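Local coordinates for protein beta-ketoacyl synthase (Pseudomonas aeruginosa, PDB 4CW4) that catalyses the condensation of acetyl-CoA with malonyl-ACP to acetoacetyl-ACP, the primer with which fatty acid synthesis begins, at residues A[554-559]-A[566-571]; A[190-195]-A[230-235]; A[412-417]-A[455-460]; A[202-207]-A[595-600]. One frame throughout, in Å; residues are numbered along the deposited sequence.

Contact 1 (A[554-559]-A[566-571]); sequences IAEKML and AAFAAY
Glu556 and Leu559, one helical turn apart on helix 552-563, both meet the ring of Phe568 near the start of helix 565-590. These two consecutive helices, joined by a very short connection, pack against each other just after strand 543-550 of the ketosynthase core.

Going along the first segment, Glu556 comes first. Its CG stands beside the backbone N (chi1 -75°) and the chain then runs out extended, crossing the phenyl group at about a right angle. Contact with the ring is made by the aliphatic part: Glu556 CG lies 4.2 Å from Phe568 CZ. The carboxylate is tilted 64° from the ring plane and its OE2 forms a salt bridge with Arg575, two turns beyond Phe568 on the second helix, so the same residue joins the two helices by charge as well as by carbon. The carbonyl O of Glu556 also reaches the ring obliquely, 4.0 Å from Phe568 CE1.

Leu559 follows on the next turn, and here the backbones are nearest, with the CA atoms of Leu559 and Phe568 7.5 Å apart. Its side chain also packs on Ile385 and Asp375, and Met637 of the second subunit lies on it too. Phe568 reaches across because its CG is anti to the backbone N (chi1 -162°). Tyr571 CD2 sits 3.8 Å above one face of that ring, nearer its border than its centre. At the ring's edge, close to its plane, Leu559 CB comes to 4.1 Å from Phe568 CE1.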
loop_
_atom_site.group_PDB
_atom_site.type_symbol
_atom_site.label_atom_id
_atom_site.label_comp_id
_atom_site.label_asym_id
_atom_site.label_seq_id
_atom_site.Cartn_x
_atom_site.Cartn_y
_atom_site.Cartn_z
ATOM N N ILE A 554 29.788 -3.482 15.978
ATOM C CA ILE A 554 30.160 -3.957 14.651
ATOM C C ILE A 554 30.188 -2.792 13.666
ATOM O O ILE A 554 31.121 -2.642 12.893
ATOM C CB ILE A 554 29.214 -5.070 14.171
ATOM C CG1 ILE A 554 29.319 -6.289 15.107
ATOM C CG2 ILE A 554 29.475 -5.439 12.701
ATOM C CD1 ILE A 554 30.633 -7.015 15.084
ATOM N N ALA A 555 29.157 -1.963 13.708
ATOM C CA ALA A 555 29.057 -0.834 12.800
ATOM C C ALA A 555 30.229 0.131 13.003
ATOM O O ALA A 555 30.805 0.618 12.034
ATOM C CB ALA A 555 27.725 -0.118 13.008
ATOM N N GLU A 556 30.601 0.393 14.252
ATOM C CA GLU A 556 31.731 1.264 14.526
ATOM C C GLU A 556 33.042 0.688 14.022
ATOM O O GLU A 556 33.855 1.417 13.469
ATOM C CB GLU A 556 31.821 1.566 16.017
ATOM C CG GLU A 556 30.756 2.574 16.450
ATOM C CD GLU A 556 30.895 3.025 17.878
ATOM O OE1 GLU A 556 31.863 2.617 18.569
ATOM O OE2 GLU A 556 30.011 3.789 18.318
ATOM N N LYS A 557 33.254 -0.609 14.196
ATOM C CA LYS A 557 34.452 -1.243 13.635
ATOM C C LYS A 557 34.496 -1.011 12.118
ATOM O O LYS A 557 35.529 -0.683 11.556
ATOM C CB LYS A 557 34.445 -2.747 13.880
ATOM C CG LYS A 557 34.873 -3.192 15.255
ATOM C CD LYS A 557 34.886 -4.727 15.373
ATOM C CE LYS A 557 35.749 -5.377 14.289
ATOM N NZ LYS A 557 35.944 -6.844 14.497
ATOM N N MET A 558 33.358 -1.179 11.458
ATOM C CA MET A 558 33.281 -0.997 10.025
ATOM C C MET A 558 33.581 0.442 9.604
ATOM O O MET A 558 34.336 0.653 8.660
ATOM C CB MET A 558 31.907 -1.467 9.521
ATOM C CG MET A 558 31.734 -2.979 9.648
ATOM S SD MET A 558 30.060 -3.587 9.325
ATOM C CE MET A 558 30.009 -3.510 7.524
ATOM N N LEU A 559 33.025 1.429 10.298
ATOM C CA LEU A 559 33.287 2.835 9.950
ATOM C C LEU A 559 34.746 3.206 10.200
ATOM O O LEU A 559 35.357 3.950 9.406
ATOM C CB LEU A 559 32.350 3.783 10.718
ATOM C CG LEU A 559 31.085 4.193 9.936
ATOM C CD1 LEU A 559 30.127 3.014 9.812
ATOM C CD2 LEU A 559 30.417 5.392 10.574
ATOM N N ALA A 566 41.852 9.090 12.060
ATOM C CA ALA A 566 41.710 10.547 12.192
ATOM C C ALA A 566 40.262 10.998 11.978
ATOM O O ALA A 566 39.718 11.811 12.747
ATOM C CB ALA A 566 42.617 11.284 11.257
ATOM N N ALA A 567 39.653 10.502 10.906
ATOM C CA ALA A 567 38.273 10.856 10.594
ATOM C C ALA A 567 37.333 10.347 11.678
ATOM O O ALA A 567 36.391 11.040 12.075
ATOM C CB ALA A 567 37.854 10.312 9.246
ATOM N N PHE A 568 37.599 9.146 12.179
ATOM C CA PHE A 568 36.748 8.616 13.233
ATOM C C PHE A 568 36.870 9.442 14.515
ATOM O O PHE A 568 35.885 9.660 15.204
ATOM C CB PHE A 568 37.033 7.142 13.521
ATOM C CG PHE A 568 35.928 6.479 14.270
ATOM C CD1 PHE A 568 34.844 5.933 13.584
ATOM C CD2 PHE A 568 35.910 6.462 15.656
ATOM C CE1 PHE A 568 33.789 5.345 14.278
ATOM C CE2 PHE A 568 34.844 5.873 16.348
ATOM C CZ PHE A 568 33.795 5.322 15.659
ATOM N N ALA A 569 38.085 9.881 14.847
ATOM C CA ALA A 569 38.264 10.713 16.036
ATOM C C ALA A 569 37.509 12.029 15.921
ATOM O O ALA A 569 36.913 12.494 16.896
ATOM C CB ALA A 569 39.745 10.970 16.296
ATOM N N ALA A 570 37.516 12.636 14.734
ATOM C CA ALA A 570 36.772 13.881 14.542
ATOM C C ALA A 570 35.272 13.643 14.729
ATOM O O ALA A 570 34.571 14.446 15.328
ATOM C CB ALA A 570 37.065 14.486 13.163
ATOM N N TYR A 571 34.799 12.524 14.208
ATOM C CA TYR A 571 33.414 12.077 14.389
ATOM C C TYR A 571 33.068 11.902 15.869
ATOM O O TYR A 571 32.033 12.377 16.337
ATOM C CB TYR A 571 33.217 10.775 13.631
ATOM C CG TYR A 571 32.016 9.962 14.043
ATOM C CD1 TYR A 571 30.726 10.378 13.739
ATOM C CD2 TYR A 571 32.170 8.781 14.734
ATOM C CE1 TYR A 571 29.628 9.627 14.115
ATOM C CE2 TYR A 571 31.089 8.034 15.116
ATOM C CZ TYR A 571 29.816 8.462 14.801
ATOM O OH TYR A 571 28.748 7.692 15.179
#

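Contact 2 (A[190-195]-A[230-235]); sequences RGLQMS and MSQLDD
Asp234 turns its carboxylate toward the first turn of helix 190-204, and its two oxygens serve two successive peptide nitrogens there. OD2 takes the backbone N-H of Arg190 on its syn lone pair, with Arg190 N and Asp234 OD2 2.8 Å apart and the bond nearly straight at 173°. OD1 reaches one residue further by way of a water, which accepts from Gly191 N at 2.8 Å and donates to Asp234 OD1 at 2.7 Å. Asp234 CG sits between its own backbone N and carbonyl carbon (chi1 40°), which swings the carboxylate across to the helix. With one N-H bound directly and a second through the water, at the positive end of the helix dipole, the carboxylate is probably stabilised as the anion.

An acidic side chain from a loop distant in sequence thus binds the first-turn N-H groups of the helix; the loop lies between strand 222-225 and helix 238-243 in the N-terminal half of the thiolase-like fold. The guanidinium of Arg190 takes no part: its extended chain leads away to a salt bridge with Glu365.

Deeper in, Leu192 and Gln232 cross at about a right angle. Leu192 CD2 rests against the amide end of Gln232, 3.8 Å from NE2. Gln232 bends at chi2 (70°), and three hydrogen bonds hold its amide: NE2 donates to the carbonyl oxygens of Phe260 and Leu258, and OE1 bonds with Ser228 OG. Between the polar and apolar pairs lies Gly191, whose lack of a side chain leaves room for Gln232 CG. Leu192 also packs on Met263, Pro264 and Phe267 of helix 263-273.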
loop_
_atom_site.group_PDB
_atom_site.type_symbol
_atom_site.label_atom_id
_atom_site.label_comp_id
_atom_site.label_asym_id
_atom_site.label_seq_id
_atom_site.Cartn_x
_atom_site.Cartn_y
_atom_site.Cartn_z
ATOM N N ARG A 190 -6.734 8.108 13.790
ATOM C CA ARG A 190 -5.796 7.776 14.868
ATOM C C ARG A 190 -4.432 7.350 14.322
ATOM O O ARG A 190 -3.412 7.734 14.879
ATOM C CB ARG A 190 -6.383 6.681 15.750
ATOM C CG ARG A 190 -5.500 6.300 16.936
ATOM C CD ARG A 190 -6.262 5.419 17.898
ATOM N NE ARG A 190 -5.440 4.962 19.012
ATOM C CZ ARG A 190 -5.208 5.670 20.112
ATOM N NH1 ARG A 190 -5.723 6.883 20.253
ATOM N NH2 ARG A 190 -4.458 5.165 21.076
ATOM N N GLY A 191 -4.411 6.606 13.220
ATOM C CA GLY A 191 -3.140 6.180 12.646
ATOM C C GLY A 191 -2.283 7.342 12.172
ATOM O O GLY A 191 -1.065 7.260 12.191
ATOM N N LEU A 192 -2.924 8.427 11.741
ATOM C CA LEU A 192 -2.184 9.596 11.311
ATOM C C LEU A 192 -1.673 10.380 12.507
ATOM O O LEU A 192 -0.553 10.869 12.470
ATOM C CB LEU A 192 -3.006 10.470 10.371
ATOM C CG LEU A 192 -3.479 9.771 9.090
ATOM C CD1 LEU A 192 -3.944 10.810 8.063
ATOM C CD2 LEU A 192 -2.418 8.836 8.479
ATOM N N GLN A 193 -2.484 10.495 13.561
ATOM C CA GLN A 193 -2.028 11.098 14.806
ATOM C C GLN A 193 -0.790 10.366 15.321
ATOM O O GLN A 193 0.191 10.992 15.707
ATOM C CB GLN A 193 -3.129 11.032 15.858
ATOM C CG GLN A 193 -4.424 11.743 15.465
ATOM C CD GLN A 193 -5.528 11.494 16.440
ATOM O OE1 GLN A 193 -5.342 10.871 17.474
ATOM N NE2 GLN A 193 -6.683 12.001 16.126
ATOM N N MET A 194 -0.835 9.041 15.305
ATOM C CA MET A 194 0.264 8.236 15.815
ATOM C C MET A 194 1.503 8.405 14.960
ATOM O O MET A 194 2.605 8.463 15.481
ATOM C CB MET A 194 -0.149 6.763 15.913
ATOM C CG MET A 194 -1.111 6.520 17.073
ATOM S SD MET A 194 -1.761 4.849 17.222
ATOM C CE MET A 194 -0.258 3.878 17.327
ATOM N N SER A 195 1.322 8.545 13.653
ATOM C CA SER A 195 2.464 8.718 12.757
ATOM C C SER A 195 3.153 10.044 13.028
ATOM O O SER A 195 4.373 10.116 13.101
ATOM C CB SER A 195 2.041 8.638 11.280
ATOM O OG SER A 195 3.185 8.683 10.442
ATOM N N MET A 230 -4.055 -1.753 6.670
ATOM C CA MET A 230 -5.526 -1.739 6.641
ATOM C C MET A 230 -6.142 -0.565 5.887
ATOM O O MET A 230 -7.317 -0.634 5.528
ATOM C CB MET A 230 -6.116 -1.736 8.054
ATOM C CG MET A 230 -5.681 -2.877 8.965
ATOM S SD MET A 230 -6.079 -4.527 8.354
ATOM C CE MET A 230 -7.832 -4.365 8.189
ATOM N N SER A 231 -5.341 0.472 5.625
ATOM C CA SER A 231 -5.814 1.853 5.431
ATOM C C SER A 231 -6.276 2.347 6.807
ATOM O O SER A 231 -6.353 1.563 7.757
ATOM C CB SER A 231 -6.953 1.964 4.401
ATOM O OG SER A 231 -6.605 1.342 3.168
ATOM N N GLN A 232 -6.563 3.638 6.937
ATOM C CA GLN A 232 -7.090 4.168 8.190
ATOM C C GLN A 232 -8.595 3.932 8.175
ATOM O O GLN A 232 -9.318 4.572 7.408
ATOM C CB GLN A 232 -6.751 5.653 8.371
ATOM C CG GLN A 232 -5.257 5.935 8.667
ATOM C CD GLN A 232 -4.371 5.685 7.462
ATOM O OE1 GLN A 232 -3.508 4.807 7.481
ATOM N NE2 GLN A 232 -4.560 6.474 6.426
ATOM N N LEU A 233 -9.053 2.994 9.007
ATOM C CA LEU A 233 -10.419 2.486 8.925
ATOM C C LEU A 233 -11.332 3.094 9.977
ATOM O O LEU A 233 -12.493 2.677 10.094
ATOM C CB LEU A 233 -10.432 0.956 9.041
ATOM C CG LEU A 233 -9.819 0.200 7.850
ATOM C CD1 LEU A 233 -9.899 -1.295 8.046
ATOM C CD2 LEU A 233 -10.481 0.566 6.539
ATOM N N ASP A 234 -10.843 4.082 10.719
ATOM C CA ASP A 234 -11.702 4.750 11.696
ATOM C C ASP A 234 -12.649 5.767 11.030
ATOM O O ASP A 234 -12.622 5.944 9.808
ATOM C CB ASP A 234 -10.935 5.306 12.902
ATOM C CG ASP A 234 -9.596 5.946 12.570
ATOM O OD1 ASP A 234 -8.967 5.633 11.533
ATOM O OD2 ASP A 234 -9.144 6.737 13.442
ATOM N N ASP A 235 -13.502 6.394 11.841
ATOM C CA ASP A 235 -14.560 7.267 11.334
ATOM C C ASP A 235 -13.998 8.399 10.466
ATOM O O ASP A 235 -14.594 8.764 9.459
ATOM C CB ASP A 235 -15.380 7.861 12.490
ATOM C CG ASP A 235 -16.203 6.812 13.252
ATOM O OD1 ASP A 235 -16.405 5.681 12.756
ATOM O OD2 ASP A 235 -16.674 7.134 14.364
HETATM O O HOH W 1 -6.388 5.073 11.865
#

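Contact 3 (A[412-417]-A[455-460])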
loop_
_atom_site.group_PDB
_atom_site.type_symbol
_atom_site.label_atom_id
_atom_site.label_comp_id
_atom_site.label_asym_id
_atom_site.label_seq_id
_atom_site.Cartn_x
_atom_site.Cartn_y
_atom_site.Cartn_z
ATOM N N LEU A 412 13.463 -19.337 2.601
ATOM C CA LEU A 412 14.377 -18.610 1.736
ATOM C C LEU A 412 14.848 -17.305 2.381
ATOM O O LEU A 412 16.038 -16.991 2.332
ATOM C CB LEU A 412 13.722 -18.326 0.390
ATOM C CG LEU A 412 13.664 -19.495 -0.602
ATOM C CD1 LEU A 412 12.957 -20.716 -0.057
ATOM C CD2 LEU A 412 13.000 -19.041 -1.885
ATOM N N THR A 413 13.931 -16.551 2.991
ATOM C CA THR A 413 14.328 -15.275 3.581
ATOM C C THR A 413 15.284 -15.483 4.756
ATOM O O THR A 413 16.276 -14.773 4.878
ATOM C CB THR A 413 13.128 -14.384 4.002
ATOM O OG1 THR A 413 12.431 -14.933 5.128
ATOM C CG2 THR A 413 12.132 -14.220 2.859
ATOM N N VAL A 414 14.990 -16.441 5.625
ATOM C CA VAL A 414 15.853 -16.675 6.779
ATOM C C VAL A 414 17.227 -17.198 6.343
ATOM O O VAL A 414 18.252 -16.722 6.811
ATOM C CB VAL A 414 15.198 -17.624 7.810
ATOM C CG1 VAL A 414 16.145 -17.886 8.976
ATOM C CG2 VAL A 414 13.866 -17.016 8.315
ATOM N N ALA A 415 17.239 -18.163 5.431
ATOM C CA ALA A 415 18.497 -18.720 4.943
ATOM C C ALA A 415 19.350 -17.632 4.314
ATOM O O ALA A 415 20.548 -17.527 4.612
ATOM C CB ALA A 415 18.248 -19.842 3.951
ATOM N N LYS A 416 18.761 -16.834 3.426
ATOM C CA LYS A 416 19.544 -15.786 2.756
ATOM C C LYS A 416 20.037 -14.746 3.762
ATOM O O LYS A 416 21.147 -14.216 3.639
ATOM C CB LYS A 416 18.736 -15.094 1.657
ATOM C CG LYS A 416 18.439 -15.964 0.466
ATOM C CD LYS A 416 17.653 -15.214 -0.585
ATOM C CE LYS A 416 18.505 -14.172 -1.277
ATOM N NZ LYS A 416 17.778 -13.398 -2.311
ATOM N N ALA A 417 19.214 -14.449 4.766
ATOM C CA ALA A 417 19.613 -13.458 5.777
ATOM C C ALA A 417 20.843 -13.940 6.552
ATOM O O ALA A 417 21.814 -13.194 6.742
ATOM C CB ALA A 417 18.450 -13.154 6.729
ATOM N N ASP A 455 15.048 -23.800 13.162
ATOM C CA ASP A 455 15.827 -24.977 13.514
ATOM C C ASP A 455 16.601 -25.508 12.313
ATOM O O ASP A 455 17.776 -25.877 12.425
ATOM C CB ASP A 455 14.892 -26.050 14.055
ATOM C CG ASP A 455 15.618 -27.134 14.809
ATOM O OD1 ASP A 455 16.442 -26.821 15.706
ATOM O OD2 ASP A 455 15.337 -28.307 14.506
ATOM N N ARG A 456 15.968 -25.540 11.152
ATOM C CA ARG A 456 16.622 -26.098 9.976
ATOM C C ARG A 456 17.692 -25.165 9.381
ATOM O O ARG A 456 18.718 -25.630 8.870
ATOM C CB ARG A 456 15.581 -26.484 8.937
ATOM C CG ARG A 456 14.683 -27.624 9.397
ATOM C CD ARG A 456 13.764 -28.069 8.281
ATOM N NE ARG A 456 14.542 -28.559 7.149
ATOM C CZ ARG A 456 14.082 -28.692 5.913
ATOM N NH1 ARG A 456 12.834 -28.365 5.623
ATOM N NH2 ARG A 456 14.891 -29.136 4.960
ATOM N N VAL A 457 17.485 -23.858 9.471
ATOM C CA VAL A 457 18.523 -22.916 9.075
ATOM C C VAL A 457 19.686 -22.983 10.070
ATOM O O VAL A 457 20.850 -22.984 9.671
ATOM C CB VAL A 457 17.979 -21.486 8.941
ATOM C CG1 VAL A 457 19.096 -20.499 8.738
ATOM C CG2 VAL A 457 17.000 -21.421 7.786
ATOM N N ALA A 458 19.381 -23.056 11.363
ATOM C CA ALA A 458 20.428 -23.244 12.363
ATOM C C ALA A 458 21.286 -24.458 12.046
ATOM O O ALA A 458 22.511 -24.406 12.139
ATOM C CB ALA A 458 19.817 -23.381 13.745
ATOM N N SER A 459 20.645 -25.558 11.674
ATOM C CA SER A 459 21.386 -26.774 11.417
ATOM C C SER A 459 22.299 -26.570 10.211
ATOM O O SER A 459 23.474 -26.939 10.240
ATOM C CB SER A 459 20.421 -27.934 11.198
ATOM O OG SER A 459 21.140 -29.116 10.953
ATOM N N ALA A 460 21.762 -25.957 9.163
ATOM C CA ALA A 460 22.541 -25.701 7.960
ATOM C C ALA A 460 23.792 -24.874 8.250
ATOM O O ALA A 460 24.840 -25.116 7.659
ATOM C CB ALA A 460 21.688 -25.020 6.896
#
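Between segments 412-417 and 455-460, of helices 409-425 and 444-461, the nearest CA atoms are those of Ala415 and Val457, 5.9 Å apart, a short separation consistent with the small side chain of Ala415. No hydrogen bond crosses between the two segments; the contact is purely apolar.

Val457 carries it from the second helix, both methyls reaching Val414. Val414 CG1, anti to its own backbone N (chi1 178°), meets Val457 CG2 at 3.8 Å and Val457 CG1 at 3.9 Å, one methyl thus facing the fork of the other valine. The same Val457 CG2 also reaches Ala415, 4.0 Å from its N and 4.3 Å from its CB, so it bridges two consecutive positions of the first helix.

Both helices belong to the C-terminal half of the ketosynthase, where helices pack on a beta-sheet in the layered thiolase fold. The side chain of Val414 is about 9 Å from that of His439, a predicted active-site residue. Val414 also packs on Asn536 of strand 532-539 and Ser546 of strand 543-550. Val457 additionally touches Val418 of helix 409-425, and Tyr628 of the second subunit packs on Ala415.

Contact 4 (A[202-207]-A[595-600]); sequences AIRSTG and EIIYNF
Arg204 reaches out from near the C-terminal end of helix 190-204 and, in one of its two modelled conformers, binds the backbone carbonyl of Glu595. The stronger bond runs from Arg204 NH2 to Glu595 O at 2.7 Å; it lies in the carbonyl plane, though the oxygen stands 27° out of the guanidinium plane and the N-H is bent. A second, weak bond from Arg204 NE reaches the same oxygen, so one carbonyl is held in a fork. Here a loop of the C-terminal region, following helix 565-590, is pinned at the surface to a helix of the N-terminal ketosynthase domain.

The bond goes to the main chain and not to the acid: Glu595 bends at chi2 and leads its carboxylate away, its OE2 staying 5.6 Å from Arg204 NH2. The arginine gets to the loop with its chain extended from CG to NE.

In this conformer the guanidinium is also sandwiched by aliphatic groups. Ile597 CD1 covers one face and Glu595 CB the opposite one, while Ile597 CG1 comes to 3.4 Å from Arg204 NH2. Ile597 is further tied to the helix by its backbone N, which bonds to Thr200 OG1, and Ile596 packs on Val196, Val197 and Thr200.

A type I turn runs from Arg204 to Gly207, and Gly207, with positive phi, is the first residue to leave helical geometry. Two hydroxyls fold back on carbonyls of preceding residues: Ser205 OG donates to Ala202 O at 2.7 Å, and Thr206 OG1 donates to Ile203 O at 2.9 Å, nearly in line with that C=O bond.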
loop_
_atom_site.group_PDB
_atom_site.type_symbol
_atom_site.label_atom_id
_atom_site.label_comp_id
_atom_site.label_asym_id
_atom_site.label_seq_id
_atom_site.Cartn_x
_atom_site.Cartn_y
_atom_site.Cartn_z
ATOM N N ALA A 202 11.160 10.098 16.751
ATOM C CA ALA A 202 12.321 9.564 16.029
ATOM C C ALA A 202 13.317 10.661 15.602
ATOM O O ALA A 202 14.533 10.510 15.750
ATOM C CB ALA A 202 11.875 8.749 14.824
ATOM N N ILE A 203 12.813 11.757 15.051
ATOM C CA ILE A 203 13.673 12.820 14.542
ATOM C C ILE A 203 14.415 13.492 15.681
ATOM O O ILE A 203 15.590 13.784 15.582
ATOM C CB ILE A 203 12.813 13.856 13.768
ATOM C CG1 ILE A 203 12.290 13.223 12.479
ATOM C CG2 ILE A 203 13.585 15.146 13.493
ATOM C CD1 ILE A 203 13.377 12.837 11.475
ATOM N N ARG A 204 13.719 13.750 16.779
ATOM C CA ARG A 204 14.344 14.427 17.905
ATOM C C ARG A 204 15.342 13.529 18.640
ATOM O O ARG A 204 16.253 14.023 19.296
ATOM C CB ARG A 204 13.288 14.952 18.883
ATOM C CG ARG A 204 12.408 16.061 18.312
ATOM C CD ARG A 204 11.562 16.719 19.355
ATOM N NE ARG A 204 10.635 17.679 18.758
ATOM C CZ ARG A 204 10.953 18.928 18.421
ATOM N NH1 ARG A 204 12.184 19.394 18.634
ATOM N NH2 ARG A 204 10.027 19.721 17.889
ATOM N N SER A 205 15.175 12.214 18.528
ATOM C CA SER A 205 16.095 11.271 19.154
ATOM C C SER A 205 17.477 11.328 18.534
ATOM O O SER A 205 18.420 10.842 19.124
ATOM C CB SER A 205 15.591 9.828 19.049
ATOM O OG SER A 205 15.848 9.264 17.766
ATOM N N THR A 206 17.616 11.918 17.350
ATOM C CA THR A 206 18.930 11.970 16.708
ATOM C C THR A 206 19.902 12.924 17.379
ATOM O O THR A 206 21.097 12.792 17.182
ATOM C CB THR A 206 18.849 12.397 15.229
ATOM O OG1 THR A 206 18.438 13.764 15.139
ATOM C CG2 THR A 206 17.915 11.492 14.415
ATOM N N GLY A 207 19.402 13.913 18.114
ATOM C CA GLY A 207 20.246 14.961 18.647
ATOM C C GLY A 207 20.802 15.925 17.615
ATOM O O GLY A 207 21.730 16.668 17.924
ATOM N N GLU A 595 6.910 18.466 22.192
ATOM C CA GLU A 595 6.929 19.454 21.097
ATOM C C GLU A 595 6.751 18.818 19.717
ATOM O O GLU A 595 7.639 18.806 18.862
ATOM C CB GLU A 595 8.176 20.342 21.171
ATOM C CG GLU A 595 8.066 21.644 20.357
ATOM C CD GLU A 595 7.066 22.650 20.920
ATOM O OE1 GLU A 595 6.600 22.490 22.069
ATOM O OE2 GLU A 595 6.732 23.618 20.183
ATOM N N ILE A 596 5.557 18.303 19.498
ATOM C CA ILE A 596 5.244 17.611 18.268
ATOM C C ILE A 596 5.305 18.590 17.102
ATOM O O ILE A 596 4.754 19.693 17.162
ATOM C CB ILE A 596 3.845 16.943 18.365
ATOM C CG1 ILE A 596 3.809 15.956 19.532
ATOM C CG2 ILE A 596 3.482 16.271 17.049
ATOM C CD1 ILE A 596 4.897 14.925 19.538
ATOM N N ILE A 597 5.956 18.155 16.033
ATOM C CA ILE A 597 6.080 18.960 14.825
ATOM C C ILE A 597 4.870 18.730 13.934
ATOM O O ILE A 597 4.614 17.613 13.508
ATOM C CB ILE A 597 7.353 18.574 14.036
ATOM C CG1 ILE A 597 8.598 18.698 14.940
ATOM C CG2 ILE A 597 7.474 19.449 12.779
ATOM C CD1 ILE A 597 9.823 17.945 14.439
ATOM N N TYR A 598 4.137 19.796 13.644
ATOM C CA TYR A 598 2.995 19.731 12.738
ATOM C C TYR A 598 2.889 21.090 12.057
ATOM O O TYR A 598 2.250 22.018 12.564
ATOM C CB TYR A 598 1.686 19.382 13.448
ATOM C CG TYR A 598 0.518 19.242 12.484
ATOM C CD1 TYR A 598 0.455 18.182 11.599
ATOM C CD2 TYR A 598 -0.516 20.170 12.462
ATOM C CE1 TYR A 598 -0.586 18.050 10.707
ATOM C CE2 TYR A 598 -1.572 20.044 11.577
ATOM C CZ TYR A 598 -1.594 18.985 10.696
ATOM O OH TYR A 598 -2.630 18.839 9.806
ATOM N N ASN A 599 3.537 21.195 10.908
ATOM C CA ASN A 599 3.788 22.479 10.265
ATOM C C ASN A 599 2.814 22.812 9.129
ATOM O O ASN A 599 3.209 23.436 8.128
ATOM C CB ASN A 599 5.224 22.494 9.738
ATOM C CG ASN A 599 5.788 23.884 9.606
ATOM O OD1 ASN A 599 5.574 24.738 10.462
ATOM N ND2 ASN A 599 6.518 24.126 8.523
ATOM N N PHE A 600 1.555 22.415 9.307
ATOM C CA PHE A 600 0.477 22.713 8.369
ATOM C C PHE A 600 0.441 24.168 7.905
ATOM O O PHE A 600 0.342 25.094 8.708
ATOM C CB PHE A 600 -0.864 22.331 9.004
ATOM C CG PHE A 600 -2.051 22.483 8.083
ATOM C CD1 PHE A 600 -2.640 23.718 7.889
ATOM C CD2 PHE A 600 -2.597 21.381 7.443
ATOM C CE1 PHE A 600 -3.737 23.853 7.047
ATOM C CE2 PHE A 600 -3.707 21.511 6.607
ATOM C CZ PHE A 600 -4.269 22.742 6.404
#

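How the contacts relate
Contacts 1 and 3 are buried and made without hydrogen bonds between their segments, each setting one helix on another: a ring carries contact 1, valine methyls carry contact 3. Contacts 2 and 4 are centred on hydrogen bonds and share helix 190-204. An acid binds the N-H groups of its first turn in contact 2, partly buried, whereas an arginine near its C-terminus fastens a loop at the surface in contact 4; their centres are 19 Å apart. Helix 565-590, used by contact 1, leads into the loop of contact 4, and contacts 1 and 3 both lie within the long chain loop that contact 4 closes. All four have residues touching the second subunit.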